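Local coordinates for protein polyhedrin (Operophtera brumata cypovirus 19, PDB 5A99) that forms the crystalline matrix of cypovirus polyhedra, the occlusion bodies that probably shelter virus particles outside the insect host, at residues Y27-Y32 and V189-R194; Q47-Q52 and D217-Y222; S123-V128 and E149-P154. One frame throughout, in Å; residues are numbered along the deposited sequence.

Interactions 1 and 3 both reach the three-stranded antiparallel sheet, one where the chain runs on from strand 184-190 and the other along its neighbour, strand 125-129; Val189 packs on Val124 between them. Interaction 2 joins two strands at the border of the six-stranded sheet. Its centre lies about 21 Å from that of interaction 1 and about 20 Å from that of interaction 3. It is the most buried and regular, with paired backbone bonds and mostly apolar side-chain packing, plus an arginine that reaches a second subunit. Interaction 3, also buried, relies on aromatic and aliphatic packing. Interaction 1 is partly exposed and polar, an arginine lying against a turn with waters nearby.

Interaction 1. Residues Y27-Y32 and V189-R194; sequences YSRDSY and VQRANR
With chi1 at 87°, Arg191 places CG between its own backbone N and carbonyl carbon, and a bend at chi3 (35°) then lays the guanidinium against the turn formed by Ser28 to Ser31. Arg29 CG lies 3.8 Å from Arg191 CD, and the bend beyond it at chi2 (80°) carries the guanidinium on toward Asn193. The Arg191 guanidinium turns one face to the turn backbone: Arg29 CA lies over its centre, and Ser28 O stands above the same plane, 3.1 Å from Arg191 NH1 at an angle too poor for a hydrogen bond. At the edge, Arg191 NH2 comes within 2.9 Å of Ser31 O. Outside the two segments, NE is hydrogen-bonded to Pro54 O and NH1 to Gln26 O.

The target is a type I beta turn lying between helix 10-25 and strand 33-40, and Ser28 opens it with an ST turn in which OG accepts from Asp30 N at 3.0 Å. The partner segment carries the chain out of strand 184-190, so the buried arginine joins the helix-to-strand connection to the three-stranded sheet. Farther out, one water accepts from Arg29 NE at 2.8 Å and donates to Ala192 O at 3.0 Å, and a second repeats this bridge weakly. Asn193 meets Arg29 NH2 at the guanidinium edge, its amide plane nearly perpendicular; its OD1 is bonded to Asp195 N and its ND2 to Ala197 O. At the exposed end of the contact, Arg194 NH2 reaches the edge of the Tyr27 ring, 3.9 Å from CE1, while forming a salt bridge with Asp118.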
loop_
_atom_site.group_PDB
_atom_site.type_symbol
_atom_site.label_atom_id
_atom_site.label_comp_id
_atom_site.label_asym_id
_atom_site.label_seq_id
_atom_site.Cartn_x
_atom_site.Cartn_y
_atom_site.Cartn_z
ATOM N N TYR A 27 -16.941 -3.226 20.817
ATOM C CA TYR A 27 -17.191 -4.655 20.616
ATOM C C TYR A 27 -17.888 -4.939 19.294
ATOM O O TYR A 27 -17.854 -6.058 18.805
ATOM C CB TYR A 27 -18.033 -5.233 21.747
ATOM C CG TYR A 27 -17.340 -5.252 23.087
ATOM C CD1 TYR A 27 -16.282 -6.125 23.336
ATOM C CD2 TYR A 27 -17.746 -4.402 24.108
ATOM C CE1 TYR A 27 -15.645 -6.145 24.575
ATOM C CE2 TYR A 27 -17.116 -4.414 25.350
ATOM C CZ TYR A 27 -16.066 -5.286 25.576
ATOM O OH TYR A 27 -15.438 -5.306 26.802
ATOM N N SER A 28 -18.534 -3.934 18.724
ATOM C CA SER A 28 -19.152 -4.096 17.410
ATOM C C SER A 28 -18.109 -4.237 16.316
ATOM O O SER A 28 -17.134 -3.486 16.282
ATOM C CB SER A 28 -20.057 -2.917 17.066
ATOM O OG SER A 28 -20.534 -3.053 15.735
ATOM N N ARG A 29 -18.325 -5.202 15.422
ATOM C CA ARG A 29 -17.432 -5.387 14.284
ATOM C C ARG A 29 -17.509 -4.201 13.330
ATOM O O ARG A 29 -16.705 -4.092 12.417
ATOM C CB ARG A 29 -17.747 -6.688 13.541
ATOM C CG ARG A 29 -16.989 -7.889 14.087
ATOM C CD ARG A 29 -17.627 -8.456 15.351
ATOM N NE ARG A 29 -17.087 -9.788 15.639
ATOM C CZ ARG A 29 -17.667 -10.934 15.297
ATOM N NH1 ARG A 29 -18.836 -10.939 14.681
ATOM N NH2 ARG A 29 -17.082 -12.087 15.594
ATOM N N ASP A 30 -18.472 -3.312 13.551
ATOM C CA ASP A 30 -18.622 -2.126 12.715
ATOM C C ASP A 30 -18.089 -0.878 13.397
ATOM O O ASP A 30 -18.455 0.239 13.039
ATOM C CB ASP A 30 -20.090 -1.916 12.353
ATOM C CG ASP A 30 -20.730 -3.164 11.803
ATOM O OD1 ASP A 30 -20.112 -3.830 10.929
ATOM O OD2 ASP A 30 -21.839 -3.487 12.268
ATOM N N SER A 31 -17.234 -1.074 14.388
ATOM C CA SER A 31 -16.484 0.025 14.973
ATOM C C SER A 31 -15.037 -0.126 14.520
ATOM O O SER A 31 -14.718 -1.017 13.739
ATOM C CB SER A 31 -16.583 0.016 16.505
ATOM O OG SER A 31 -15.848 -1.045 17.078
ATOM N N TYR A 32 -14.164 0.732 15.022
ATOM C CA TYR A 32 -12.774 0.701 14.606
ATOM C C TYR A 32 -11.800 0.204 15.672
ATOM O O TYR A 32 -12.025 0.345 16.879
ATOM C CB TYR A 32 -12.345 2.092 14.149
ATOM C CG TYR A 32 -12.754 2.371 12.728
ATOM C CD1 TYR A 32 -14.024 2.836 12.440
ATOM C CD2 TYR A 32 -11.882 2.144 11.678
ATOM C CE1 TYR A 32 -14.414 3.083 11.145
ATOM C CE2 TYR A 32 -12.256 2.384 10.382
ATOM C CZ TYR A 32 -13.533 2.855 10.120
ATOM O OH TYR A 32 -13.936 3.115 8.842
ATOM N N VAL A 189 -2.203 -5.679 14.349
ATOM C CA VAL A 189 -3.163 -5.942 15.394
ATOM C C VAL A 189 -4.525 -6.184 14.746
ATOM O O VAL A 189 -4.866 -5.534 13.760
ATOM C CB VAL A 189 -3.229 -4.776 16.406
ATOM C CG1 VAL A 189 -3.482 -3.451 15.712
ATOM C CG2 VAL A 189 -4.290 -5.045 17.460
ATOM N N GLN A 190 -5.288 -7.128 15.297
ATOM C CA GLN A 190 -6.646 -7.391 14.830
ATOM C C GLN A 190 -7.611 -7.182 15.986
ATOM O O GLN A 190 -7.200 -7.164 17.163
ATOM C CB GLN A 190 -6.776 -8.830 14.290
ATOM C CG GLN A 190 -6.602 -9.895 15.343
ATOM C CD GLN A 190 -6.933 -11.303 14.850
ATOM O OE1 GLN A 190 -7.265 -11.519 13.678
ATOM N NE2 GLN A 190 -6.851 -12.273 15.760
ATOM N N ARG A 191 -8.894 -7.036 15.668
ATOM C CA ARG A 191 -9.896 -6.919 16.717
ATOM C C ARG A 191 -10.075 -8.285 17.350
ATOM O O ARG A 191 -9.887 -9.311 16.687
ATOM C CB ARG A 191 -11.244 -6.389 16.197
ATOM C CG ARG A 191 -12.207 -7.435 15.648
ATOM C CD ARG A 191 -13.651 -6.889 15.495
ATOM N NE ARG A 191 -13.701 -5.479 15.105
ATOM C CZ ARG A 191 -14.049 -4.487 15.921
ATOM N NH1 ARG A 191 -14.405 -4.734 17.175
ATOM N NH2 ARG A 191 -14.046 -3.246 15.489
ATOM N N ALA A 192 -10.441 -8.285 18.626
ATOM C CA ALA A 192 -10.688 -9.512 19.367
ATOM C C ALA A 192 -11.863 -10.288 18.783
ATOM O O ALA A 192 -12.910 -9.726 18.486
ATOM C CB ALA A 192 -10.967 -9.185 20.832
ATOM N N ASN A 193 -11.692 -11.595 18.638
ATOM C CA ASN A 193 -12.823 -12.456 18.349
ATOM C C ASN A 193 -12.816 -13.654 19.294
ATOM O O ASN A 193 -11.964 -14.538 19.197
ATOM C CB ASN A 193 -12.826 -12.902 16.887
ATOM C CG ASN A 193 -14.095 -13.647 16.524
ATOM O OD1 ASN A 193 -14.926 -13.926 17.390
ATOM N ND2 ASN A 193 -14.259 -13.960 15.244
ATOM N N ARG A 194 -13.766 -13.658 20.221
ATOM C CA ARG A 194 -13.812 -14.658 21.275
ATOM C C ARG A 194 -14.745 -15.806 20.896
ATOM O O ARG A 194 -14.828 -16.812 21.614
ATOM C CB ARG A 194 -14.291 -14.014 22.569
ATOM C CG ARG A 194 -13.443 -12.823 22.990
ATOM C CD ARG A 194 -14.180 -11.916 23.935
ATOM N NE ARG A 194 -13.382 -10.751 24.319
ATOM C CZ ARG A 194 -13.377 -9.595 23.657
ATOM N NH1 ARG A 194 -14.123 -9.436 22.566
ATOM N NH2 ARG A 194 -12.625 -8.594 24.083
HETATM O O HOH W 1 -14.404 -10.283 15.984
HETATM O O HOH W 2 -16.174 -10.431 18.472
#

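Interaction 2. Residues Q47-Q52 and D217-Y222; sequences QIIRAQ and DLYAHY
Ile49 packs along the Tyr219 ring in a non-hydrogen-bonded pair of two antiparallel strands, 46-53 and 218-222, the latter being the outermost strand of the six-stranded sheet within this chain. From CB, the Ile49 side chain divides. CG2 skirts the ring near Tyr219 CE1, whereas CG1, placed anti to the carbonyl carbon (chi1 -62°), sits over the ring face in a CH-pi contact 3.8 Å from the centroid. The chain then runs on extended, and CD1 ends 3.6 Å from Tyr219 OH. Both side chains point the same way, so the isoleucine lies alongside the phenol over much of its length. The hydroxyl is hydrogen-bonded to Gln65 O. At the ring edge, Gln47 OE1 lies near the plane, 3.6 Å from Tyr219 CD2; the same oxygen is hydrogen-bonded to Asn70.

Hydrogen-bonded pairs flank this one. Ile48 N donates to Ala220 O and receives Ala220 N in return; Arg50 N to Leu218 O and Leu218 N to Arg50 O are both 2.8 Å. On the sheet face carrying these four residues, Ile48 CD1 approaches Tyr222 CD2 to 3.9 Å. Leu218 CB lies over one face of the Arg50 guanidinium. Arg50 NH2 is also bonded to Asn132 O of a second subunit, and Tyr222 OH to Ser93 of that subunit, which places this face at the trimer interface. Arg50 NE is bonded within its own strand to Gln52 OE1. Asp217 forms a salt bridge through OD1 to Arg59 and a hydrogen bond through OD2 to Tyr61. Next to Arg50, Asp217 OD1 lies 3.4 Å from Ala51 CB, and a water 2.7 Å from Asp217 OD1 accepts a hydrogen bond from Gln52 N.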
loop_
_atom_site.group_PDB
_atom_site.type_symbol
_atom_site.label_atom_id
_atom_site.label_comp_id
_atom_site.label_asym_id
_atom_site.label_seq_id
_atom_site.Cartn_x
_atom_site.Cartn_y
_atom_site.Cartn_z
ATOM N N GLN A 47 5.571 13.558 15.278
ATOM C CA GLN A 47 4.946 13.048 14.079
ATOM C C GLN A 47 4.051 11.869 14.476
ATOM O O GLN A 47 4.514 10.891 15.063
ATOM C CB GLN A 47 5.985 12.610 13.052
ATOM C CG GLN A 47 5.357 12.057 11.792
ATOM C CD GLN A 47 6.340 11.907 10.653
ATOM O OE1 GLN A 47 6.055 12.305 9.525
ATOM N NE2 GLN A 47 7.494 11.319 10.937
ATOM N N ILE A 48 2.767 11.991 14.159
ATOM C CA ILE A 48 1.769 10.980 14.473
ATOM C C ILE A 48 1.351 10.253 13.209
ATOM O O ILE A 48 1.015 10.865 12.199
ATOM C CB ILE A 48 0.521 11.614 15.152
ATOM C CG1 ILE A 48 0.944 12.394 16.396
ATOM C CG2 ILE A 48 -0.516 10.548 15.517
ATOM C CD1 ILE A 48 -0.212 12.983 17.195
ATOM N N ILE A 49 1.409 8.932 13.266
ATOM C CA ILE A 49 0.912 8.088 12.187
ATOM C C ILE A 49 -0.204 7.250 12.789
ATOM O O ILE A 49 0.022 6.513 13.748
ATOM C CB ILE A 49 2.021 7.185 11.625
ATOM C CG1 ILE A 49 3.146 8.033 11.021
ATOM C CG2 ILE A 49 1.483 6.253 10.553
ATOM C CD1 ILE A 49 4.328 7.233 10.585
ATOM N N ARG A 50 -1.416 7.404 12.265
ATOM C CA ARG A 50 -2.532 6.580 12.695
ATOM C C ARG A 50 -2.985 5.638 11.601
ATOM O O ARG A 50 -3.320 6.055 10.482
ATOM C CB ARG A 50 -3.736 7.404 13.132
ATOM C CG ARG A 50 -4.877 6.530 13.652
ATOM C CD ARG A 50 -6.084 7.335 14.083
ATOM N NE ARG A 50 -6.950 7.740 12.975
ATOM C CZ ARG A 50 -7.341 8.993 12.741
ATOM N NH1 ARG A 50 -6.903 9.980 13.515
ATOM N NH2 ARG A 50 -8.171 9.258 11.727
ATOM N N ALA A 51 -3.021 4.366 11.958
ATOM C CA ALA A 51 -3.643 3.344 11.130
ATOM C C ALA A 51 -4.958 2.954 11.788
ATOM O O ALA A 51 -5.077 2.958 13.019
ATOM C CB ALA A 51 -2.751 2.152 11.020
ATOM N N GLN A 52 -5.936 2.608 10.973
ATOM C CA GLN A 52 -7.230 2.198 11.490
ATOM C C GLN A 52 -7.955 1.291 10.513
ATOM O O GLN A 52 -7.770 1.378 9.293
ATOM C CB GLN A 52 -8.094 3.423 11.795
ATOM C CG GLN A 52 -8.599 4.151 10.566
ATOM C CD GLN A 52 -9.268 5.485 10.893
ATOM O OE1 GLN A 52 -8.876 6.180 11.832
ATOM N NE2 GLN A 52 -10.272 5.853 10.099
ATOM N N ASP A 217 -3.715 5.723 6.096
ATOM C CA ASP A 217 -2.985 6.101 7.295
ATOM C C ASP A 217 -2.999 7.618 7.369
ATOM O O ASP A 217 -2.817 8.303 6.360
ATOM C CB ASP A 217 -1.543 5.591 7.276
ATOM C CG ASP A 217 -1.447 4.081 7.452
ATOM O OD1 ASP A 217 -2.440 3.447 7.871
ATOM O OD2 ASP A 217 -0.356 3.530 7.193
ATOM N N LEU A 218 -3.224 8.145 8.566
ATOM C CA LEU A 218 -3.181 9.584 8.762
ATOM C C LEU A 218 -1.811 9.986 9.282
ATOM O O LEU A 218 -1.307 9.385 10.224
ATOM C CB LEU A 218 -4.257 10.027 9.748
ATOM C CG LEU A 218 -4.319 11.531 10.049
ATOM C CD1 LEU A 218 -5.753 11.988 10.308
ATOM C CD2 LEU A 218 -3.448 11.858 11.226
ATOM N N TYR A 219 -1.211 10.983 8.637
ATOM C CA TYR A 219 0.042 11.586 9.090
ATOM C C TYR A 219 -0.232 12.979 9.639
ATOM O O TYR A 219 -0.914 13.775 8.996
ATOM C CB TYR A 219 1.021 11.704 7.919
ATOM C CG TYR A 219 1.944 10.519 7.694
ATOM C CD1 TYR A 219 1.466 9.323 7.178
ATOM C CD2 TYR A 219 3.304 10.619 7.959
ATOM C CE1 TYR A 219 2.317 8.241 6.953
ATOM C CE2 TYR A 219 4.163 9.546 7.743
ATOM C CZ TYR A 219 3.667 8.360 7.239
ATOM O OH TYR A 219 4.529 7.299 7.024
ATOM N N ALA A 220 0.312 13.285 10.809
ATOM C CA ALA A 220 0.135 14.600 11.433
ATOM C C ALA A 220 1.425 15.061 12.086
ATOM O O ALA A 220 2.193 14.248 12.591
ATOM C CB ALA A 220 -0.979 14.567 12.470
ATOM N N HIS A 221 1.635 16.374 12.089
ATOM C CA HIS A 221 2.810 16.993 12.689
ATOM C C HIS A 221 2.363 18.041 13.712
ATOM O O HIS A 221 1.618 18.971 13.383
ATOM C CB HIS A 221 3.666 17.622 11.582
ATOM C CG HIS A 221 4.999 18.129 12.047
ATOM N ND1 HIS A 221 5.544 17.798 13.265
ATOM C CD2 HIS A 221 5.897 18.941 11.438
ATOM C CE1 HIS A 221 6.718 18.394 13.396
ATOM N NE2 HIS A 221 6.955 19.091 12.301
ATOM N N TYR A 222 2.800 17.872 14.958
ATOM C CA TYR A 222 2.422 18.780 16.047
ATOM C C TYR A 222 3.646 19.440 16.686
ATOM O O TYR A 222 4.697 18.807 16.863
ATOM C CB TYR A 222 1.575 18.054 17.110
ATOM C CG TYR A 222 0.136 17.889 16.679
ATOM C CD1 TYR A 222 -0.763 18.953 16.772
ATOM C CD2 TYR A 222 -0.316 16.693 16.130
ATOM C CE1 TYR A 222 -2.078 18.825 16.349
ATOM C CE2 TYR A 222 -1.644 16.554 15.701
ATOM C CZ TYR A 222 -2.514 17.625 15.817
ATOM O OH TYR A 222 -3.828 17.509 15.407
HETATM O O HOH W 3 -5.122 3.101 8.109
#

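Interaction 3. Residues S123-V128 and E149-P154; sequences SVWFRV and ENYIGP
Trp125 presents CD1 to one face of the Tyr151 ring, 3.7 Å from CE1 and offset toward the rim; the five-membered ring and the phenol are inclined at 46°, neither stacked nor edge-to-face. Beside them the Asn150 CB lies 3.4 Å from Trp125 NE1. Ile152 covers the neighbouring residues instead: its CG1, set between backbone N and carbonyl carbon (chi1 58°), meets Val124 CG1 at 3.8 Å, and CD1 reaches Phe126 CB at 3.6 Å.

The backbones set these side chains in place. Phe126 N donates to Asn150 O at 2.9 Å, and Ile152 N makes a weak bond to Val124 O. A water donates to Val124 O at 2.6 Å and accepts from Gly153 N. Thus the connection between strands 125-129 and 157-161, with 3-10 segments that include 149-150 and 153-154, folds back beside strand 125-129, whose other edge pairs with strand 184-190.

Beyond this shell, Phe126 stacks on Phe113, and Ile152 also touches Phe113 and Tyr170, which ties the contact to the six-stranded sheet. Tyr151 OH is hydrogen-bonded to Glu146. Facing the third subunit, Trp125 makes a cation-pi contact with Arg211 of that chain. Arg127 lays CB over the indole and brings NH1 to its edge, so that Trp125 CZ2 lies over a face of the guanidinium; NH1 is hydrogen-bonded to Tyr32 OH of the third subunit and NH2 salt-bridged to its Asp214. Hydrophobic packing inward and charged pairing toward the neighbouring subunit therefore share one short strand, consistent with a role in trimer assembly.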
loop_
_atom_site.group_PDB
_atom_site.type_symbol
_atom_site.label_atom_id
_atom_site.label_comp_id
_atom_site.label_asym_id
_atom_site.label_seq_id
_atom_site.Cartn_x
_atom_site.Cartn_y
_atom_site.Cartn_z
ATOM N N SER A 123 -2.624 -10.573 19.352
ATOM C CA SER A 123 -2.255 -10.268 17.974
ATOM C C SER A 123 -1.358 -9.033 17.904
ATOM O O SER A 123 -0.842 -8.690 16.847
ATOM C CB SER A 123 -3.504 -10.057 17.117
ATOM O OG SER A 123 -4.087 -8.786 17.347
ATOM N N VAL A 124 -1.172 -8.347 19.021
ATOM C CA VAL A 124 -0.394 -7.113 18.973
ATOM C C VAL A 124 1.098 -7.408 18.778
ATOM O O VAL A 124 1.746 -8.005 19.635
ATOM C CB VAL A 124 -0.609 -6.238 20.221
ATOM C CG1 VAL A 124 0.277 -5.028 20.144
ATOM C CG2 VAL A 124 -2.070 -5.826 20.335
ATOM N N TRP A 125 1.621 -6.981 17.630
ATOM C CA TRP A 125 2.965 -7.323 17.205
ATOM C C TRP A 125 3.654 -6.058 16.724
ATOM O O TRP A 125 3.082 -5.276 15.983
ATOM C CB TRP A 125 2.890 -8.375 16.094
ATOM C CG TRP A 125 4.199 -8.673 15.433
ATOM C CD1 TRP A 125 5.198 -9.464 15.922
ATOM C CD2 TRP A 125 4.643 -8.212 14.147
ATOM N NE1 TRP A 125 6.240 -9.515 15.032
ATOM C CE2 TRP A 125 5.927 -8.761 13.932
ATOM C CE3 TRP A 125 4.085 -7.394 13.161
ATOM C CZ2 TRP A 125 6.660 -8.514 12.773
ATOM C CZ3 TRP A 125 4.819 -7.156 11.997
ATOM C CH2 TRP A 125 6.091 -7.708 11.819
ATOM N N PHE A 126 4.893 -5.858 17.148
ATOM C CA PHE A 126 5.576 -4.599 16.916
ATOM C C PHE A 126 7.074 -4.886 16.806
ATOM O O PHE A 126 7.656 -5.485 17.705
ATOM C CB PHE A 126 5.268 -3.634 18.075
ATOM C CG PHE A 126 5.908 -2.290 17.937
ATOM C CD1 PHE A 126 5.305 -1.287 17.191
ATOM C CD2 PHE A 126 7.115 -2.024 18.562
ATOM C CE1 PHE A 126 5.909 -0.053 17.065
ATOM C CE2 PHE A 126 7.725 -0.789 18.436
ATOM C CZ PHE A 126 7.125 0.196 17.694
ATOM N N ARG A 127 7.687 -4.477 15.697
ATOM C CA ARG A 127 9.086 -4.812 15.437
ATOM C C ARG A 127 9.807 -3.648 14.798
ATOM O O ARG A 127 9.438 -3.196 13.709
ATOM C CB ARG A 127 9.185 -6.041 14.514
ATOM C CG ARG A 127 10.622 -6.555 14.274
ATOM C CD ARG A 127 10.631 -7.652 13.251
ATOM N NE ARG A 127 10.156 -7.140 11.965
ATOM C CZ ARG A 127 9.729 -7.893 10.962
ATOM N NH1 ARG A 127 9.702 -9.211 11.077
ATOM N NH2 ARG A 127 9.326 -7.324 9.831
ATOM N N VAL A 128 10.830 -3.155 15.485
ATOM C CA VAL A 128 11.706 -2.140 14.924
ATOM C C VAL A 128 12.905 -2.855 14.324
ATOM O O VAL A 128 13.772 -3.339 15.046
ATOM C CB VAL A 128 12.188 -1.138 16.000
ATOM C CG1 VAL A 128 13.019 -0.028 15.364
ATOM C CG2 VAL A 128 11.015 -0.545 16.747
ATOM N N GLU A 149 9.659 -11.689 21.428
ATOM C CA GLU A 149 9.976 -10.352 21.912
ATOM C C GLU A 149 9.085 -9.308 21.258
ATOM O O GLU A 149 8.767 -8.276 21.852
ATOM C CB GLU A 149 11.445 -10.026 21.628
ATOM C CG GLU A 149 12.417 -10.684 22.587
ATOM C CD GLU A 149 12.913 -12.043 22.113
ATOM O OE1 GLU A 149 12.353 -12.614 21.142
ATOM O OE2 GLU A 149 13.871 -12.539 22.732
ATOM N N ASN A 150 8.700 -9.573 20.017
ATOM C CA ASN A 150 7.902 -8.625 19.261
ATOM C C ASN A 150 6.403 -8.720 19.537
ATOM O O ASN A 150 5.635 -7.886 19.061
ATOM C CB ASN A 150 8.170 -8.793 17.767
ATOM C CG ASN A 150 9.622 -8.527 17.405
ATOM O OD1 ASN A 150 10.229 -7.565 17.871
ATOM N ND2 ASN A 150 10.180 -9.379 16.568
ATOM N N TYR A 151 5.991 -9.726 20.303
ATOM C CA TYR A 151 4.598 -9.828 20.741
ATOM C C TYR A 151 4.480 -9.116 22.081
ATOM O O TYR A 151 4.595 -9.726 23.158
ATOM C CB TYR A 151 4.135 -11.289 20.781
ATOM C CG TYR A 151 3.949 -11.818 19.370
ATOM C CD1 TYR A 151 5.015 -12.368 18.676
ATOM C CD2 TYR A 151 2.740 -11.673 18.700
ATOM C CE1 TYR A 151 4.878 -12.802 17.380
ATOM C CE2 TYR A 151 2.591 -12.109 17.394
ATOM C CZ TYR A 151 3.659 -12.680 16.743
ATOM O OH TYR A 151 3.513 -13.125 15.445
ATOM N N ILE A 152 4.245 -7.806 21.980
ATOM C CA ILE A 152 4.504 -6.872 23.077
ATOM C C ILE A 152 3.342 -6.663 24.041
ATOM O O ILE A 152 3.480 -5.910 25.014
ATOM C CB ILE A 152 4.912 -5.485 22.533
ATOM C CG1 ILE A 152 3.813 -4.919 21.623
ATOM C CG2 ILE A 152 6.220 -5.584 21.738
ATOM C CD1 ILE A 152 3.876 -3.429 21.438
ATOM N N GLY A 153 2.213 -7.317 23.782
ATOM C CA GLY A 153 1.007 -7.132 24.583
ATOM C C GLY A 153 1.214 -6.951 26.078
ATOM O O GLY A 153 0.756 -5.977 26.657
ATOM N N PRO A 154 1.897 -7.899 26.725
ATOM C CA PRO A 154 2.029 -7.831 28.188
ATOM C C PRO A 154 2.988 -6.734 28.649
ATOM O O PRO A 154 2.895 -6.270 29.783
ATOM C CB PRO A 154 2.553 -9.223 28.554
ATOM C CG PRO A 154 3.326 -9.661 27.358
ATOM C CD PRO A 154 2.585 -9.071 26.161
HETATM O O HOH W 4 1.291 -9.114 21.955
#